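Side-chain contacts in pyruvate kinase (Pyrobaculum aerophilum, PDB 3QTG), which catalyses the last step of glycolysis, the interconversion of phosphoenolpyruvate and ADP with pyruvate and ATP, using a divalent metal cation: residues Pro54-Val57 against Lys58-Glu62; Arg65-Glu68 against Lys69-Arg73. All blocks are in the same frame, centred on the assembly; numbering follows the deposited sequence.

In the fold
Both contacts lie on one helix, 54-71, which links barrel strands 44-48 and 76-80, and their centres are about 16 Å apart. Contact 1 is the first turns of the helix, near residues that probably bind ATP and potassium. Contact 2 is its far end and the turn into the next strand. Each is partly buried. In contact 1 the inner face is mainly aliphatic, and its one arginine stacks over a glutamate and is bridged to Asp28. Contact 2 is more polar: a tyrosine, two arginines and a glutamate are held by salt bridges and hydrogen bonds, several to backbone carbonyls of neighbouring segments. One of these bridges reaches Arg410 of helix 406-412.

Contact 1: Pro54-Val57 against Lys58-Glu62; sequences PNEV and KFRIE
Glu56 and Arg60 are one helical turn apart and run side by side in the same direction. The guanidinium of Arg60 lies over the Glu56 side chain, with CB of Glu56 4.0 Å from its plane and over its centre. The carboxylate is stacked on it, the two planes 27° apart. Glu56 OE1 is 4.1 Å from Arg60 NH2 and well out of the guanidinium plane, so the attraction is between charges alone. The stronger partners lie outside. Arg60 NH2 forms a salt bridge with Asp28, and Glu56 OE1 accepts a hydrogen bond from the backbone N of Ser53, just before the helix.

The apolar contact is Val57 with Ile61. The CG1 branch of Val57 stands anti to the backbone N (chi1 180°), which brings it 4.0 Å from CD1 of Ile61. Both side chains pack on Ile47 of strand 44-48. This is the helix of a beta-alpha-beta unit in the TIM barrel, and Val57 and Ile61 face the barrel wall. Val57 also touches Leu49, which by similarity belongs to the ATP site.

Four backbone hydrogen bonds hold these first turns, each from residue i+4 to the carbonyl of residue i. Ile61 N to Val57 O is 3.0 Å and nearly straight, at 170°. Arg60 N to Glu56 O is also 3.0 Å. The aliphatic part of Arg60 passes close to the same carbonyl, with CG 3.2 Å from Glu56 O. On the outer side, Lys58 and Asn55 lie alongside each other, with Lys58 CD 4.1 Å from Asn55 OD1.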
ATOM      1  N   PRO A  54     -34.606 -38.596 -21.351  1.00 70.78           N
ATOM      2  CA  PRO A  54     -35.576 -37.673 -20.747  1.00 70.48           C
ATOM      3  C   PRO A  54     -36.289 -38.214 -19.503  1.00 70.34           C
ATOM      4  O   PRO A  54     -36.637 -37.435 -18.621  1.00 70.20           O
ATOM      5  CB  PRO A  54     -36.588 -37.454 -21.874  1.00 71.13           C
ATOM      6  CG  PRO A  54     -35.794 -37.614 -23.109  1.00 71.20           C
ATOM      7  CD  PRO A  54     -34.807 -38.709 -22.811  1.00 71.16           C
ATOM      8  N   ASN A  55     -36.507 -39.527 -19.429  1.00 69.99           N
ATOM      9  CA  ASN A  55     -37.126 -40.120 -18.234  1.00 69.78           C
ATOM     10  C   ASN A  55     -36.127 -40.530 -17.149  1.00 68.36           C
ATOM     11  O   ASN A  55     -36.505 -40.755 -15.987  1.00 68.54           O
ATOM     12  CB  ASN A  55     -38.089 -41.258 -18.599  1.00 70.82           C
ATOM     13  CG  ASN A  55     -39.518 -40.766 -18.773  1.00 72.68           C
ATOM     14  OD1 ASN A  55     -40.282 -40.681 -17.804  1.00 73.50           O
ATOM     15  ND2 ASN A  55     -39.886 -40.430 -20.009  1.00 73.30           N
ATOM     16  N   GLU A  56     -34.855 -40.623 -17.532  1.00 66.53           N
ATOM     17  CA  GLU A  56     -33.757 -40.661 -16.559  1.00 64.78           C
ATOM     18  C   GLU A  56     -33.568 -39.280 -15.908  1.00 62.97           C
ATOM     19  O   GLU A  56     -33.419 -39.175 -14.692  1.00 62.40           O
ATOM     20  CB  GLU A  56     -32.464 -41.106 -17.226  1.00 64.63           C
ATOM     21  CG  GLU A  56     -32.428 -42.575 -17.591  1.00 66.93           C
ATOM     22  CD  GLU A  56     -31.127 -42.965 -18.253  1.00 69.21           C
ATOM     23  OE1 GLU A  56     -30.457 -42.083 -18.843  1.00 70.11           O
ATOM     24  OE2 GLU A  56     -30.769 -44.158 -18.182  1.00 70.91           O
ATOM     25  N   VAL A  57     -33.583 -38.233 -16.731  1.00 61.30           N
ATOM     26  CA  VAL A  57     -33.523 -36.853 -16.259  1.00 59.96           C
ATOM     27  C   VAL A  57     -34.677 -36.569 -15.304  1.00 60.50           C
ATOM     28  O   VAL A  57     -34.458 -36.084 -14.196  1.00 59.87           O
ATOM     29  CB  VAL A  57     -33.568 -35.843 -17.427  1.00 59.64           C
ATOM     30  CG1 VAL A  57     -33.516 -34.431 -16.911  1.00 58.60           C
ATOM     31  CG2 VAL A  57     -32.425 -36.081 -18.385  1.00 57.73           C
ATOM     32  N   LYS A  58     -35.894 -36.898 -15.741  1.00 60.95           N
ATOM     33  CA  LYS A  58     -37.118 -36.677 -14.970  1.00 61.85           C
ATOM     34  C   LYS A  58     -37.081 -37.341 -13.591  1.00 61.66           C
ATOM     35  O   LYS A  58     -37.377 -36.689 -12.588  1.00 61.50           O
ATOM     36  CB  LYS A  58     -38.350 -37.147 -15.775  1.00 62.46           C
ATOM     37  CG  LYS A  58     -39.690 -36.732 -15.201  1.00 63.85           C
ATOM     38  CD  LYS A  58     -40.845 -36.976 -16.206  1.00 65.37           C
ATOM     39  CE  LYS A  58     -42.204 -36.717 -15.571  1.00 67.61           C
ATOM     40  NZ  LYS A  58     -42.351 -35.318 -15.062  1.00 67.69           N
ATOM     41  N   PHE A  59     -36.724 -38.628 -13.563  1.00 61.83           N
ATOM     42  CA  PHE A  59     -36.651 -39.445 -12.338  1.00 61.84           C
ATOM     43  C   PHE A  59     -35.527 -39.026 -11.380  1.00 60.37           C
ATOM     44  O   PHE A  59     -35.689 -39.111 -10.160  1.00 60.54           O
ATOM     45  CB  PHE A  59     -36.554 -40.944 -12.711  1.00 63.33           C
ATOM     46  CG  PHE A  59     -35.556 -41.739 -11.884  1.00 65.00           C
ATOM     47  CD1 PHE A  59     -34.263 -41.976 -12.363  1.00 66.02           C
ATOM     48  CD2 PHE A  59     -35.915 -42.278 -10.645  1.00 68.10           C
ATOM     49  CE1 PHE A  59     -33.336 -42.713 -11.615  1.00 66.91           C
ATOM     50  CE2 PHE A  59     -34.989 -43.016  -9.880  1.00 68.44           C
ATOM     51  CZ  PHE A  59     -33.695 -43.230 -10.370  1.00 66.69           C
ATOM     52  N   ARG A  60     -34.389 -38.595 -11.927  1.00 58.45           N
ATOM     53  CA  ARG A  60     -33.263 -38.133 -11.104  1.00 56.58           C
ATOM     54  C   ARG A  60     -33.603 -36.801 -10.417  1.00 56.35           C
ATOM     55  O   ARG A  60     -33.412 -36.640  -9.207  1.00 56.15           O
ATOM     56  CB  ARG A  60     -31.980 -38.025 -11.937  1.00 55.72           C
ATOM     57  CG  ARG A  60     -31.348 -39.382 -12.281  1.00 54.79           C
ATOM     58  CD  ARG A  60     -30.369 -39.300 -13.445  1.00 54.47           C
ATOM     59  NE  ARG A  60     -29.849 -40.622 -13.830  1.00 52.69           N
ATOM     60  CZ  ARG A  60     -29.120 -40.861 -14.917  1.00 52.29           C
ATOM     61  NH1 ARG A  60     -28.795 -39.878 -15.742  1.00 52.80           N
ATOM     62  NH2 ARG A  60     -28.694 -42.089 -15.183  1.00 53.83           N
ATOM     63  N   ILE A  61     -34.130 -35.865 -11.200  1.00 55.95           N
ATOM     64  CA  ILE A  61     -34.597 -34.589 -10.690  1.00 55.68           C
ATOM     65  C   ILE A  61     -35.657 -34.775  -9.604  1.00 56.34           C
ATOM     66  O   ILE A  61     -35.573 -34.136  -8.551  1.00 56.36           O
ATOM     67  CB  ILE A  61     -35.099 -33.677 -11.833  1.00 55.70           C
ATOM     68  CG1 ILE A  61     -33.909 -33.273 -12.719  1.00 54.58           C
ATOM     69  CG2 ILE A  61     -35.873 -32.465 -11.273  1.00 55.22           C
ATOM     70  CD1 ILE A  61     -34.179 -32.169 -13.738  1.00 54.79           C
ATOM     71  N   GLU A  62     -36.626 -35.665  -9.842  1.00 56.73           N
ATOM     72  CA  GLU A  62     -37.657 -35.987  -8.829  1.00 57.30           C
ATOM     73  C   GLU A  62     -37.066 -36.492  -7.505  1.00 55.64           C
ATOM     74  O   GLU A  62     -37.511 -36.101  -6.433  1.00 55.57           O
ATOM     75  CB  GLU A  62     -38.681 -37.003  -9.376  1.00 58.52           C
ATOM     76  CG  GLU A  62     -39.854 -36.384 -10.144  1.00 60.01           C
ATOM     77  CD  GLU A  62     -40.574 -37.400 -11.029  1.00 61.01           C
ATOM     78  OE1 GLU A  62     -39.893 -38.081 -11.825  1.00 64.48           O
ATOM     79  OE2 GLU A  62     -41.820 -37.522 -10.942  1.00 63.05           O
TER

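Contact 2: Arg65-Glu68 against Lys69-Arg73; sequences RSYE and KAKNR
The Tyr67 ring has Lys71 over one face and Arg73 at its edge. Lys71 CB makes a CH-pi contact, 4.3 Å from the ring centroid and offset toward the rim. Lys71 CG comes nearer still, 3.4 Å from Tyr67 CE1, and the two side chains cross at about a right angle. At the hydroxyl end, Arg73 NH1 donates a hydrogen bond of 2.9 Å to Tyr67 OH. The hydroxyl lies near the guanidinium plane, while ring and guanidinium are 78° apart. The arginine chain bends at chi3 (74°), which turns its end back toward the ring. Tyr67 OH also hydrogen-bonds to Asp40, and Arg73 reaches the carbonyls of Leu39 and Val42 as well, so the guanidinium is fixed by several acceptors.

This is the C-terminal end of helix 54-71, where the chain turns toward strand 76-80 of the TIM barrel. The helix closes in a Schellman motif. Asn72 leaves the helical conformation with positive phi. Arg73 N bonds to Glu68 O at 3.1 Å, in the carbonyl plane and on a lone pair. Asn72 N makes a weak bond of 3.5 Å to Lys69 O. Earlier in the turn, Lys71 N to Tyr67 O is a regular helical bond of 2.9 Å.

CB of Glu68 packs 3.4 Å from Arg73 O. Arg65 and Glu68, three residues apart, form a salt bridge: Arg65 NH1 meets Glu68 OE1 on its syn side at 2.7 Å. Both have further partners, Glu68 OE2 in a salt bridge with Arg410, Arg65 NH2 in one with Asp198, and Arg65 NH1 bonded to the Leu75 carbonyl.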
ATOM      1  N   ARG A  65     -35.459 -33.422  -5.781  1.00 50.76           N
ATOM      2  CA  ARG A  65     -36.460 -32.493  -5.221  1.00 51.10           C
ATOM      3  C   ARG A  65     -37.193 -33.097  -4.032  1.00 51.88           C
ATOM      4  O   ARG A  65     -37.619 -32.378  -3.118  1.00 51.86           O
ATOM      5  CB  ARG A  65     -37.467 -32.057  -6.289  1.00 50.85           C
ATOM      6  CG  ARG A  65     -36.863 -31.187  -7.387  1.00 49.86           C
ATOM      7  CD  ARG A  65     -36.073 -29.984  -6.814  1.00 47.67           C
ATOM      8  NE  ARG A  65     -35.515 -29.196  -7.909  1.00 46.97           N
ATOM      9  CZ  ARG A  65     -34.427 -28.432  -7.844  1.00 45.60           C
ATOM     10  NH1 ARG A  65     -33.717 -28.325  -6.721  1.00 43.60           N
ATOM     11  NH2 ARG A  65     -34.047 -27.775  -8.928  1.00 44.29           N
ATOM     12  N   SER A  66     -37.310 -34.420  -4.052  1.00 52.36           N
ATOM     13  CA  SER A  66     -37.907 -35.175  -2.958  1.00 53.52           C
ATOM     14  C   SER A  66     -37.008 -35.084  -1.716  1.00 52.58           C
ATOM     15  O   SER A  66     -37.479 -34.844  -0.608  1.00 52.40           O
ATOM     16  CB  SER A  66     -38.131 -36.629  -3.399  1.00 53.94           C
ATOM     17  OG  SER A  66     -38.539 -37.433  -2.311  1.00 56.14           O
ATOM     18  N   TYR A  67     -35.707 -35.254  -1.926  1.00 52.24           N
ATOM     19  CA  TYR A  67     -34.711 -35.136  -0.859  1.00 51.68           C
ATOM     20  C   TYR A  67     -34.692 -33.718  -0.299  1.00 52.25           C
ATOM     21  O   TYR A  67     -34.665 -33.517   0.918  1.00 51.81           O
ATOM     22  CB  TYR A  67     -33.320 -35.505  -1.392  1.00 50.58           C
ATOM     23  CG  TYR A  67     -32.213 -35.017  -0.478  1.00 49.54           C
ATOM     24  CD1 TYR A  67     -31.765 -35.808   0.579  1.00 49.44           C
ATOM     25  CD2 TYR A  67     -31.642 -33.751  -0.652  1.00 46.45           C
ATOM     26  CE1 TYR A  67     -30.768 -35.360   1.423  1.00 49.14           C
ATOM     27  CE2 TYR A  67     -30.652 -33.289   0.193  1.00 45.39           C
ATOM     28  CZ  TYR A  67     -30.219 -34.095   1.222  1.00 47.67           C
ATOM     29  OH  TYR A  67     -29.261 -33.652   2.077  1.00 45.54           O
ATOM     30  N   GLU A  68     -34.690 -32.745  -1.213  1.00 52.86           N
ATOM     31  CA  GLU A  68     -34.695 -31.331  -0.877  1.00 54.10           C
ATOM     32  C   GLU A  68     -35.859 -30.968   0.050  1.00 55.10           C
ATOM     33  O   GLU A  68     -35.673 -30.225   1.016  1.00 54.42           O
ATOM     34  CB  GLU A  68     -34.729 -30.497  -2.159  1.00 53.70           C
ATOM     35  CG  GLU A  68     -35.382 -29.120  -2.025  1.00 54.41           C
ATOM     36  CD  GLU A  68     -35.068 -28.218  -3.206  1.00 54.65           C
ATOM     37  OE1 GLU A  68     -34.232 -28.621  -4.064  1.00 56.27           O
ATOM     38  OE2 GLU A  68     -35.653 -27.113  -3.278  1.00 54.11           O
ATOM     39  N   LYS A  69     -37.044 -31.514  -0.249  1.00 56.86           N
ATOM     40  CA  LYS A  69     -38.252 -31.293   0.556  1.00 58.56           C
ATOM     41  C   LYS A  69     -38.106 -31.909   1.947  1.00 58.87           C
ATOM     42  O   LYS A  69     -38.319 -31.236   2.955  1.00 59.39           O
ATOM     43  CB  LYS A  69     -39.488 -31.861  -0.156  1.00 59.42           C
ATOM     44  CG  LYS A  69     -40.826 -31.300   0.341  1.00 60.45           C
ATOM     45  CD  LYS A  69     -42.000 -31.931  -0.421  1.00 61.94           C
ATOM     46  CE  LYS A  69     -43.359 -31.401   0.079  1.00 64.51           C
ATOM     47  NZ  LYS A  69     -44.522 -32.068  -0.618  1.00 65.10           N
ATOM     48  N   ALA A  70     -37.739 -33.187   1.992  1.00 59.39           N
ATOM     49  CA  ALA A  70     -37.534 -33.909   3.248  1.00 59.96           C
ATOM     50  C   ALA A  70     -36.505 -33.244   4.171  1.00 59.87           C
ATOM     51  O   ALA A  70     -36.752 -33.096   5.374  1.00 59.90           O
ATOM     52  CB  ALA A  70     -37.138 -35.355   2.967  1.00 60.04           C
ATOM     53  N   LYS A  71     -35.358 -32.844   3.614  1.00 59.28           N
ATOM     54  CA  LYS A  71     -34.245 -32.356   4.443  1.00 59.11           C
ATOM     55  C   LYS A  71     -34.176 -30.833   4.529  1.00 58.57           C
ATOM     56  O   LYS A  71     -33.294 -30.272   5.204  1.00 57.86           O
ATOM     57  CB  LYS A  71     -32.898 -32.935   3.973  1.00 58.71           C
ATOM     58  CG  LYS A  71     -32.821 -34.463   3.952  1.00 60.28           C
ATOM     59  CD  LYS A  71     -32.984 -35.075   5.337  1.00 62.64           C
ATOM     60  CE  LYS A  71     -32.156 -36.338   5.465  1.00 64.40           C
ATOM     61  NZ  LYS A  71     -32.755 -37.312   6.427  1.00 66.23           N
ATOM     62  N   ASN A  72     -35.114 -30.172   3.853  1.00 58.51           N
ATOM     63  CA  ASN A  72     -35.130 -28.708   3.773  1.00 57.86           C
ATOM     64  C   ASN A  72     -33.782 -28.139   3.285  1.00 56.22           C
ATOM     65  O   ASN A  72     -33.246 -27.179   3.856  1.00 55.77           O
ATOM     66  CB  ASN A  72     -35.524 -28.125   5.123  1.00 58.86           C
ATOM     67  CG  ASN A  72     -36.210 -26.789   5.002  1.00 61.07           C
ATOM     68  OD1 ASN A  72     -37.209 -26.644   4.286  1.00 65.42           O
ATOM     69  ND2 ASN A  72     -35.697 -25.803   5.721  1.00 61.67           N
ATOM     70  N   ARG A  73     -33.238 -28.755   2.235  1.00 54.58           N
ATOM     71  CA  ARG A  73     -31.937 -28.363   1.676  1.00 52.96           C
ATOM     72  C   ARG A  73     -32.043 -28.068   0.208  1.00 51.79           C
ATOM     73  O   ARG A  73     -32.078 -28.998  -0.597  1.00 52.22           O
ATOM     74  CB  ARG A  73     -30.888 -29.453   1.868  1.00 52.44           C
ATOM     75  CG  ARG A  73     -30.328 -29.517   3.253  1.00 52.44           C
ATOM     76  CD  ARG A  73     -29.126 -30.426   3.319  1.00 50.33           C
ATOM     77  NE  ARG A  73     -27.964 -29.800   2.711  1.00 47.26           N
ATOM     78  CZ  ARG A  73     -27.262 -30.317   1.701  1.00 46.37           C
ATOM     79  NH1 ARG A  73     -27.592 -31.495   1.152  1.00 44.06           N
ATOM     80  NH2 ARG A  73     -26.221 -29.643   1.235  1.00 42.58           N
TER